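Local coordinates for GTPase activator-like protein (Chaetomium thermophilum, PDB 6SSH), which probably acts as a GTPase activator, the chain being the Rap/ran-GAP domain of a longer TSC2-like protein, at residues M157-I169 against L190-A202. Numbering follows the deposited sequence. Where two conformers were deposited one is given.
Sequences MVQVMSQPGFPEI and LALNASVFSLVWA
Trp201, toward the end of the helix that carries Leu190, receives the ring edge of Phe166 on one face of its indole in a T-shaped stack that joins this C-terminal helix of the GAP domain to the loop following strand 155-162. In the conformer of Trp201 described here, the centroids of the Phe166 ring and the five-membered ring of Trp201 are 4.7 Å apart. Their planes meet at 66°, and Phe166 CD2 comes within 3.4 Å of Trp201 CD2. CG anti to the backbone N (chi1 -166°) carries the buried Phe166 ring from the loop to the helix, where its CZ meets Phe197 CB. The Phe166 side chain also touches Val127 of strand 127-134.

The type II turn from Gln163 to Phe166 runs along the indole. Gln163 CB rests 3.7 Å from Trp201 CH2, while the amide of Gln163 is hydrogen-bonded through NE2 to Asn125 O; Pro164 O lies at the indole edge. Pro167 bridges two aromatic residues, its CD beside Trp201 CD1 and its CB over one face of the Phe197 ring.

Ile169 spreads its branches over the helix: CD1 sits 3.6 Å from Ala194 CB, CG2 meets Leu190 CD2 at 3.8 Å, and CG1 lies near Phe197 CD2. The other methyl of Leu190, CD1, turns to the strand and touches Val158 CG1.

Ser198 OG, near Phe166 CZ, donates to Ala194 O at 2.8 Å, and this carbonyl also accepts from Ser198 N on the opposite face of its plane. The one hydrogen bond across the contact is weak: Trp201 NE1 to Gly165 O, 3.4 Å, bent to 134° at the hydrogen.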
ATOM      1  N   MET A 157       6.027 -13.665   1.255  1.00 13.67           N
ATOM      2  CA  MET A 157       7.107 -13.074   1.979  1.00 13.98           C
ATOM      3  C   MET A 157       6.818 -11.641   2.257  1.00 13.99           C
ATOM      4  O   MET A 157       6.305 -10.942   1.373  1.00 15.11           O
ATOM      5  CB  MET A 157       8.404 -13.221   1.209  1.00 15.87           C
ATOM      6  CG  MET A 157       8.763 -14.678   0.895  1.00 18.37           C
ATOM      7  SD  MET A 157       8.773 -15.840   2.295  1.00 21.90           S
ATOM      8  CE  MET A 157       9.964 -14.997   3.293  1.00 23.57           C
ATOM      9  N   VAL A 158       7.107 -11.178   3.458  1.00 15.35           N
ATOM     10  CA  VAL A 158       6.925  -9.783   3.839  1.00 14.72           C
ATOM     11  C   VAL A 158       8.252  -9.245   4.303  1.00 17.36           C
ATOM     12  O   VAL A 158       8.892  -9.880   5.164  1.00 16.86           O
ATOM     13  CB  VAL A 158       5.871  -9.579   4.981  1.00 16.57           C
ATOM     14  CG1 VAL A 158       5.768  -8.099   5.299  1.00 17.06           C
ATOM     15  CG2 VAL A 158       4.539 -10.141   4.584  1.00 14.62           C
ATOM     16  N   GLN A 159       8.721  -8.157   3.721  1.00 16.57           N
ATOM     17  CA  GLN A 159       9.997  -7.529   4.036  1.00 20.20           C
ATOM     18  C   GLN A 159       9.816  -6.036   4.197  1.00 15.89           C
ATOM     19  O   GLN A 159       9.094  -5.379   3.404  1.00 18.10           O
ATOM     20  CB  GLN A 159      10.990  -7.798   2.920  1.00 25.46           C
ATOM     21  CG  GLN A 159      12.386  -7.193   3.113  1.00 33.04           C
ATOM     22  CD  GLN A 159      13.387  -7.621   2.013  1.00 34.82           C
ATOM     23  OE1 GLN A 159      13.105  -8.495   1.194  1.00 36.18           O
ATOM     24  NE2 GLN A 159      14.550  -6.981   1.994  1.00 41.08           N
ATOM     25  N   VAL A 160      10.415  -5.446   5.197  1.00 18.19           N
ATOM     26  CA  VAL A 160      10.349  -4.008   5.375  1.00 15.97           C
ATOM     27  C   VAL A 160      11.638  -3.447   4.816  1.00 18.88           C
ATOM     28  O   VAL A 160      12.764  -3.958   5.128  1.00 21.14           O
ATOM     29  CB  VAL A 160      10.115  -3.621   6.833  1.00 18.43           C
ATOM     30  CG1 VAL A 160      10.162  -2.095   7.069  1.00 23.38           C
ATOM     31  CG2 VAL A 160       8.866  -4.200   7.343  1.00 20.18           C
ATOM     32  N   MET A 161      11.533  -2.403   3.994  1.00 16.41           N
ATOM     33  CA  MET A 161      12.682  -1.712   3.417  1.00 16.81           C
ATOM     34  C   MET A 161      12.572  -0.266   3.793  1.00 18.62           C
ATOM     35  O   MET A 161      11.538   0.334   3.553  1.00 18.12           O
ATOM     36  CB  MET A 161      12.737  -1.843   1.903  1.00 18.14           C
ATOM     37  CG  MET A 161      12.941  -3.246   1.438  1.00 24.58           C
ATOM     38  SD  MET A 161      13.001  -3.376  -0.336  1.00 28.59           S
ATOM     39  CE  MET A 161      14.201  -2.158  -0.820  1.00 38.18           C
ATOM     40  N   SER A 162      13.564   0.311   4.435  1.00 17.31           N
ATOM     41  CA  SER A 162      13.444   1.698   4.893  1.00 18.12           C
ATOM     42  C   SER A 162      14.691   2.489   4.632  1.00 18.20           C
ATOM     43  O   SER A 162      15.781   1.924   4.357  1.00 20.68           O
ATOM     44  CB  SER A 162      13.121   1.747   6.381  1.00 17.07           C
ATOM     45  OG  SER A 162      14.164   1.150   7.151  1.00 20.59           O
ATOM     46  N   GLN A 163      14.566   3.811   4.719  1.00 16.66           N
ATOM     47  CA  GLN A 163      15.741   4.675   4.566  1.00 19.41           C
ATOM     48  C   GLN A 163      16.862   4.292   5.532  1.00 17.70           C
ATOM     49  O   GLN A 163      16.628   3.764   6.619  1.00 19.48           O
ATOM     50  CB  GLN A 163      15.354   6.111   4.879  1.00 19.93           C
ATOM     51  CG  GLN A 163      14.339   6.694   3.986  1.00 22.08           C
ATOM     52  CD  GLN A 163      14.882   7.018   2.673  1.00 28.77           C
ATOM     53  OE1 GLN A 163      16.089   6.969   2.459  1.00 30.65           O
ATOM     54  NE2 GLN A 163      14.001   7.403   1.756  1.00 26.94           N
ATOM     55  N   PRO A 164      18.123   4.610   5.197  1.00 20.02           N
ATOM     56  CA  PRO A 164      19.198   4.357   6.157  1.00 19.68           C
ATOM     57  C   PRO A 164      19.002   5.140   7.458  1.00 20.50           C
ATOM     58  O   PRO A 164      18.616   6.306   7.375  1.00 23.24           O
ATOM     59  CB  PRO A 164      20.447   4.873   5.443  1.00 23.70           C
ATOM     60  CG  PRO A 164      20.080   4.851   3.983  1.00 23.54           C
ATOM     61  CD  PRO A 164      18.607   5.093   3.899  1.00 22.44           C
ATOM     62  N   GLY A 165      19.165   4.474   8.581  1.00 22.57           N
ATOM     63  CA  GLY A 165      18.991   5.104   9.886  1.00 24.57           C
ATOM     64  C   GLY A 165      17.536   5.050  10.366  1.00 22.15           C
ATOM     65  O   GLY A 165      17.287   5.401  11.536  1.00 24.02           O
ATOM     66  N   PHE A 166      16.603   4.551   9.558  1.00 20.66           N
ATOM     67  CA  PHE A 166      15.211   4.472   9.977  1.00 18.73           C
ATOM     68  C   PHE A 166      15.084   3.316  10.954  1.00 21.99           C
ATOM     69  O   PHE A 166      15.684   2.260  10.769  1.00 20.99           O
ATOM     70  CB  PHE A 166      14.269   4.292   8.777  1.00 17.39           C
ATOM     71  CG  PHE A 166      12.841   4.533   9.134  1.00 16.11           C
ATOM     72  CD1 PHE A 166      12.074   3.499   9.593  1.00 15.93           C
ATOM     73  CD2 PHE A 166      12.315   5.797   9.086  1.00 15.46           C
ATOM     74  CE1 PHE A 166      10.760   3.716  10.017  1.00 16.50           C
ATOM     75  CE2 PHE A 166      11.011   6.021   9.481  1.00 15.62           C
ATOM     76  CZ  PHE A 166      10.234   5.023   9.910  1.00 16.77           C
ATOM     77  N   PRO A 167      14.263   3.474  12.001  1.00 19.84           N
ATOM     78  CA  PRO A 167      14.147   2.349  12.948  1.00 20.36           C
ATOM     79  C   PRO A 167      13.743   0.997  12.309  1.00 18.76           C
ATOM     80  O   PRO A 167      12.831   0.902  11.465  1.00 19.68           O
ATOM     81  CB  PRO A 167      13.009   2.787  13.897  1.00 23.95           C
ATOM     82  CG  PRO A 167      12.697   4.195  13.600  1.00 29.02           C
ATOM     83  CD  PRO A 167      13.517   4.674  12.430  1.00 19.06           C
ATOM     84  N   GLU A 168      14.384  -0.081  12.734  1.00 24.13           N
ATOM     85  CA  GLU A 168      13.945  -1.399  12.311  1.00 27.75           C
ATOM     86  C   GLU A 168      12.564  -1.670  12.836  1.00 32.16           C
ATOM     87  O   GLU A 168      12.155  -1.216  13.927  1.00 29.70           O
ATOM     88  CB  GLU A 168      14.907  -2.496  12.820  1.00 36.59           C
ATOM     89  CG  GLU A 168      16.323  -2.350  12.364  1.00 42.85           C
ATOM     90  CD  GLU A 168      17.194  -3.522  12.803  1.00 49.61           C
ATOM     91  OE1 GLU A 168      16.672  -4.447  13.471  1.00 49.21           O
ATOM     92  OE2 GLU A 168      18.398  -3.503  12.472  1.00 51.48           O
ATOM     93  N   ILE A 169      11.813  -2.349  11.972  1.00 31.26           N
ATOM     94  CA  ILE A 169      10.522  -2.881  12.236  1.00 36.48           C
ATOM     95  C   ILE A 169      10.635  -4.304  11.678  1.00 45.92           C
ATOM     96  O   ILE A 169      11.185  -4.491  10.560  1.00 44.23           O
ATOM     97  CB  ILE A 169       9.455  -2.122  11.428  1.00 36.02           C
ATOM     98  CG1 ILE A 169       9.642  -0.614  11.593  1.00 38.60           C
ATOM     99  CG2 ILE A 169       8.083  -2.556  11.854  1.00 40.86           C
ATOM    100  CD1 ILE A 169       8.910   0.179  10.600  1.00 38.25           C
ATOM    101  N   LEU A 190       2.264  -3.644  10.966  1.00 12.88           N
ATOM    102  CA  LEU A 190       3.540  -3.076  10.532  1.00 13.20           C
ATOM    103  C   LEU A 190       3.343  -1.651  10.015  1.00 13.57           C
ATOM    104  O   LEU A 190       4.185  -0.792  10.302  1.00 13.51           O
ATOM    105  CB  LEU A 190       4.147  -3.892   9.376  1.00 13.36           C
ATOM    106  CG  LEU A 190       4.630  -5.297   9.662  1.00 17.84           C
ATOM    107  CD1 LEU A 190       5.189  -5.962   8.398  1.00 16.58           C
ATOM    108  CD2 LEU A 190       5.705  -5.255  10.700  1.00 20.27           C
ATOM    109  N   ALA A 191       2.287  -1.412   9.259  1.00 11.79           N
ATOM    110  CA  ALA A 191       2.075  -0.079   8.682  1.00 11.44           C
ATOM    111  C   ALA A 191       1.786   0.920   9.778  1.00 14.23           C
ATOM    112  O   ALA A 191       2.289   2.079   9.742  1.00 14.06           O
ATOM    113  CB  ALA A 191       0.947  -0.133   7.685  1.00 14.38           C
ATOM    114  N   LEU A 192       0.979   0.565  10.776  1.00 14.05           N
ATOM    115  CA  LEU A 192       0.706   1.467  11.875  0.52 15.48           C
ATOM    116  C   LEU A 192       1.983   1.810  12.634  1.00 15.99           C
ATOM    117  O   LEU A 192       2.262   2.958  12.936  1.00 18.35           O
ATOM    118  CB  LEU A 192      -0.333   0.858  12.809  0.52 19.40           C
ATOM    119  CG  LEU A 192      -0.850   1.792  13.905  0.52 21.87           C
ATOM    120  CD1 LEU A 192      -1.353   3.123  13.337  0.52 22.32           C
ATOM    121  CD2 LEU A 192      -1.956   1.052  14.651  0.52 24.12           C
ATOM    122  N   ASN A 193       2.782   0.813  12.994  1.00 14.63           N
ATOM    123  CA  ASN A 193       4.004   1.052  13.699  1.00 17.08           C
ATOM    124  C   ASN A 193       4.941   1.918  12.848  1.00 15.35           C
ATOM    125  O   ASN A 193       5.541   2.862  13.328  1.00 15.06           O
ATOM    126  CB  ASN A 193       4.649  -0.289  14.059  1.00 15.93           C
ATOM    127  CG  ASN A 193       3.837  -1.043  15.161  1.00 24.15           C
ATOM    128  OD1 ASN A 193       3.023  -0.448  15.847  1.00 25.57           O
ATOM    129  ND2 ASN A 193       4.022  -2.327  15.262  1.00 24.65           N
ATOM    130  N   ALA A 194       5.063   1.597  11.578  1.00 13.55           N
ATOM    131  CA  ALA A 194       5.910   2.404  10.696  1.00 13.29           C
ATOM    132  C   ALA A 194       5.434   3.847  10.612  1.00 12.93           C
ATOM    133  O   ALA A 194       6.267   4.766  10.520  1.00 13.07           O
ATOM    134  CB  ALA A 194       5.939   1.792   9.309  1.00 13.77           C
ATOM    135  N   SER A 195       4.131   4.038  10.622  1.00 13.12           N
ATOM    136  CA  SER A 195       3.616   5.390  10.524  0.62 11.30           C
ATOM    137  C   SER A 195       3.928   6.181  11.785  1.00 12.72           C
ATOM    138  O   SER A 195       4.324   7.362  11.735  1.00 15.20           O
ATOM    139  CB  SER A 195       2.111   5.349  10.290  0.62 14.36           C
ATOM    140  OG  SER A 195       1.636   6.679  10.102  0.62 16.28           O
ATOM    141  N   VAL A 196       3.755   5.558  12.956  1.00 13.47           N
ATOM    142  CA  VAL A 196       4.079   6.203  14.200  1.00 13.87           C
ATOM    143  C   VAL A 196       5.553   6.589  14.231  1.00 14.96           C
ATOM    144  O   VAL A 196       5.938   7.720  14.592  1.00 16.36           O
ATOM    145  CB  VAL A 196       3.625   5.366  15.394  1.00 19.49           C
ATOM    146  CG1 VAL A 196       4.079   5.959  16.676  1.00 26.55           C
ATOM    147  CG2 VAL A 196       2.098   5.213  15.380  1.00 21.20           C
ATOM    148  N   PHE A 197       6.433   5.659  13.817  1.00 14.62           N
ATOM    149  CA  PHE A 197       7.822   5.995  13.821  1.00 14.71           C
ATOM    150  C   PHE A 197       8.139   7.122  12.828  1.00 13.97           C
ATOM    151  O   PHE A 197       8.972   7.962  13.138  1.00 14.80           O
ATOM    152  CB  PHE A 197       8.671   4.757  13.450  1.00 14.21           C
ATOM    153  CG  PHE A 197       8.808   3.737  14.557  1.00 15.42           C
ATOM    154  CD1 PHE A 197       9.152   4.084  15.815  1.00 16.14           C
ATOM    155  CD2 PHE A 197       8.594   2.408  14.257  1.00 20.08           C
ATOM    156  CE1 PHE A 197       9.307   3.092  16.842  1.00 19.56           C
ATOM    157  CE2 PHE A 197       8.773   1.432  15.214  1.00 22.33           C
ATOM    158  CZ  PHE A 197       9.065   1.768  16.468  1.00 21.68           C
ATOM    159  N   SER A 198       7.474   7.096  11.679  1.00 13.03           N
ATOM    160  CA  SER A 198       7.689   8.112  10.645  1.00 12.89           C
ATOM    161  C   SER A 198       7.345   9.498  11.117  1.00 15.49           C
ATOM    162  O   SER A 198       8.056  10.427  10.799  1.00 15.83           O
ATOM    163  CB  SER A 198       6.878   7.794   9.422  1.00 12.72           C
ATOM    164  OG  SER A 198       7.381   6.650   8.735  1.00 13.96           O
ATOM    165  N   LEU A 199       6.315   9.619  11.945  1.00 13.36           N
ATOM    166  CA  LEU A 199       5.987  10.938  12.456  1.00 16.93           C
ATOM    167  C   LEU A 199       7.069  11.516  13.294  1.00 17.01           C
ATOM    168  O   LEU A 199       7.334  12.709  13.283  1.00 18.71           O
ATOM    169  CB  LEU A 199       4.661  10.893  13.202  1.00 18.62           C
ATOM    170  CG  LEU A 199       3.465  10.646  12.309  1.00 22.80           C
ATOM    171  CD1 LEU A 199       2.247  10.301  13.166  1.00 26.74           C
ATOM    172  CD2 LEU A 199       3.178  11.855  11.432  1.00 24.07           C
ATOM    173  N   VAL A 200       7.750  10.690  14.098  1.00 15.68           N
ATOM    174  CA  VAL A 200       8.896  11.154  14.856  1.00 16.96           C
ATOM    175  C   VAL A 200      10.078  11.432  13.951  1.00 17.18           C
ATOM    176  O   VAL A 200      10.759  12.466  14.079  1.00 18.48           O
ATOM    177  CB  VAL A 200       9.304  10.122  15.947  1.00 17.49           C
ATOM    178  CG1 VAL A 200      10.640  10.492  16.611  1.00 18.89           C
ATOM    179  CG2 VAL A 200       8.166  10.004  16.935  1.00 18.77           C
ATOM    180  N   TRP A 201      10.313  10.523  13.026  1.00 17.33           N
ATOM    181  CA  TRP A 201      11.484  10.640  12.169  0.51 20.68           C
ATOM    182  C   TRP A 201      11.390  11.903  11.270  1.00 21.94           C
ATOM    183  O   TRP A 201      12.428  12.502  10.944  1.00 24.88           O
ATOM    184  CB  TRP A 201      11.635   9.321  11.383  0.51 21.29           C
ATOM    185  CG  TRP A 201      13.052   8.874  11.074  0.51 19.31           C
ATOM    186  CD1 TRP A 201      13.970   8.385  11.939  0.51 18.96           C
ATOM    187  CD2 TRP A 201      13.669   8.834   9.771  0.51 18.78           C
ATOM    188  NE1 TRP A 201      15.140   8.073  11.268  0.51 20.75           N
ATOM    189  CE2 TRP A 201      14.970   8.328   9.937  0.51 21.68           C
ATOM    190  CE3 TRP A 201      13.241   9.175   8.480  0.51 19.04           C
ATOM    191  CZ2 TRP A 201      15.851   8.176   8.868  0.51 23.93           C
ATOM    192  CZ3 TRP A 201      14.114   9.025   7.430  0.51 19.68           C
ATOM    193  CH2 TRP A 201      15.403   8.516   7.625  0.51 21.81           C
ATOM    194  N   ALA A 202      10.200  12.332  10.948  1.00 19.34           N
ATOM    195  CA  ALA A 202       9.990  13.532  10.101  1.00 22.49           C
ATOM    196  C   ALA A 202      10.627  14.771  10.778  1.00 27.99           C
ATOM    197  O   ALA A 202      10.878  15.784  10.103  1.00 31.49           O
ATOM    198  CB  ALA A 202       8.530  13.753   9.815  1.00 22.99           C
TER